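Side-chain contact in putative glutathione-regulated potassium-efflux system protein KefB (Vibrio parahaemolyticus RIMD 2210633, PDB 3C85), which probably acts as a monovalent cation:proton antiporter, perhaps for potassium efflux, this chain being its nucleotide-binding TrkA-N (RCK-type) domain: residues 45-50 / 77-82. Residues are numbered along the deposited sequence; the frame is centred on the assembly and turned at random.
Sequences LGMGRI and QQHRSE
H79 reaching across to the backbone of M47 is a worked example of how a Rossmann fold can hold its glycine-rich turn from the second helix, 73-81, which follows strand 66-70. Residues 45-50 carry G46 and G48, consistent with the GxGxxG pattern between strand 42-45 and helix 49-62; residues 77-82 end helix 73-81. Along that helix end, Q78 comes first, its O accepting from both S81 OG and, at 3.1 Å, E82 N in the last turn. H79 follows and carries the contact. With CG beside its own backbone N (chi1 -79°), the imidazole extends toward the turn, and NE2 gives its hydrogen to M47 O at 2.9 Å. The bond is nearly straight (165° at the hydrogen), lies close to the ring plane and uses a lone pair of the carbonyl. M47, a selenomethionine, bends at both chi2 and chi3, curling its methyl back over one imidazole face, where CE sits 4.1 Å from the ring centroid in a CH-pi contact that, with the hydrogen bond, helps orient the ring. M47 CB stands above the rim on the same face, 3.5 Å from H79 NE2. V86 and T52 pack around the pair. M47 N is hydrogen-bonded to OE1 of E70, an AMP-binding residue, though no AMP is bound in this model. Last comes E82, whose OE1 forms a salt bridge with R84 NH1, the atom that also makes a weak hydrogen bond with H79 ND1.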
# COMPACT_ATOMS: atom_id res chain seq x y z
N LEU A 45 6.38 13.62 -6.40
CA LEU A 45 7.80 13.47 -6.68
C LEU A 45 8.13 11.97 -6.66
O LEU A 45 8.20 11.35 -5.58
CB LEU A 45 8.60 14.21 -5.61
CG LEU A 45 8.32 15.73 -5.51
CD1 LEU A 45 9.16 16.34 -4.39
CD2 LEU A 45 8.66 16.39 -6.85
N GLY A 46 8.35 11.39 -7.84
CA GLY A 46 8.68 9.95 -7.91
C GLY A 46 7.46 9.36 -8.55
O GLY A 46 6.37 9.48 -7.98
N MSE A 47 7.61 8.76 -9.73
CA MSE A 47 6.49 8.10 -10.40
C MSE A 47 6.80 6.63 -10.69
O MSE A 47 6.53 6.12 -11.80
CB MSE A 47 6.08 8.86 -11.70
CG MSE A 47 5.46 10.17 -11.42
SE MSE A 47 3.68 10.08 -10.64
CE MSE A 47 2.74 9.18 -12.10
N GLY A 48 7.37 5.97 -9.69
CA GLY A 48 7.51 4.49 -9.66
C GLY A 48 6.10 4.04 -9.31
O GLY A 48 5.17 4.84 -9.44
N ARG A 49 5.94 2.81 -8.85
CA ARG A 49 4.65 2.24 -8.61
C ARG A 49 3.83 2.96 -7.54
O ARG A 49 2.67 3.10 -7.68
CB ARG A 49 4.76 0.74 -8.37
CG ARG A 49 5.22 -0.04 -9.59
CD ARG A 49 5.02 -1.51 -9.45
NE ARG A 49 3.64 -1.84 -9.67
CZ ARG A 49 3.11 -2.08 -10.85
NH1 ARG A 49 3.87 -2.05 -11.92
NH2 ARG A 49 1.84 -2.37 -10.95
N ILE A 50 4.47 3.43 -6.49
CA ILE A 50 3.73 4.19 -5.47
C ILE A 50 3.14 5.49 -6.03
O ILE A 50 1.90 5.76 -5.95
CB ILE A 50 4.56 4.43 -4.19
CG1 ILE A 50 4.97 3.10 -3.54
CG2 ILE A 50 3.76 5.26 -3.16
CD1 ILE A 50 5.90 3.30 -2.37
N GLN A 77 8.59 9.36 -20.25
CA GLN A 77 8.00 9.24 -21.60
C GLN A 77 6.89 8.19 -21.64
O GLN A 77 5.82 8.41 -22.25
CB GLN A 77 9.11 8.89 -22.61
CG GLN A 77 8.72 9.08 -24.07
CD GLN A 77 9.69 8.38 -25.01
OE1 GLN A 77 10.52 7.57 -24.59
NE2 GLN A 77 9.57 8.67 -26.31
N GLN A 78 7.13 7.03 -21.02
CA GLN A 78 6.09 6.00 -20.98
C GLN A 78 4.83 6.53 -20.27
O GLN A 78 3.74 6.39 -20.81
CB GLN A 78 6.63 4.69 -20.38
CG GLN A 78 5.64 3.55 -20.27
CD GLN A 78 5.08 3.09 -21.60
OE1 GLN A 78 5.78 3.08 -22.63
NE2 GLN A 78 3.79 2.70 -21.60
N HIS A 79 4.98 7.20 -19.12
CA HIS A 79 3.83 7.86 -18.48
C HIS A 79 3.09 8.85 -19.38
O HIS A 79 1.85 8.85 -19.42
CB HIS A 79 4.27 8.60 -17.21
CG HIS A 79 4.45 7.71 -16.03
ND1 HIS A 79 3.45 6.90 -15.55
CD2 HIS A 79 5.50 7.56 -15.18
CE1 HIS A 79 3.88 6.25 -14.48
NE2 HIS A 79 5.12 6.65 -14.23
N ARG A 80 3.84 9.69 -20.10
CA ARG A 80 3.19 10.62 -21.05
C ARG A 80 2.44 9.88 -22.20
O ARG A 80 1.34 10.29 -22.56
CB ARG A 80 4.18 11.66 -21.59
CG ARG A 80 4.70 12.62 -20.53
CD ARG A 80 5.58 13.72 -21.15
NE ARG A 80 6.77 13.20 -21.82
CZ ARG A 80 7.96 13.05 -21.24
NH1 ARG A 80 8.13 13.35 -19.95
NH2 ARG A 80 8.99 12.59 -21.95
N SER A 81 2.98 8.77 -22.70
CA SER A 81 2.28 8.00 -23.75
C SER A 81 0.99 7.41 -23.22
O SER A 81 0.07 7.14 -24.00
CB SER A 81 3.16 6.88 -24.35
OG SER A 81 3.21 5.79 -23.43
N GLU A 82 0.92 7.23 -21.89
CA GLU A 82 -0.27 6.74 -21.20
C GLU A 82 -1.22 7.88 -20.75
O GLU A 82 -2.23 7.62 -20.11
CB GLU A 82 0.11 5.82 -20.02
CG GLU A 82 0.72 4.47 -20.46
CD GLU A 82 1.42 3.66 -19.33
OE1 GLU A 82 1.26 3.93 -18.12
OE2 GLU A 82 2.16 2.74 -19.67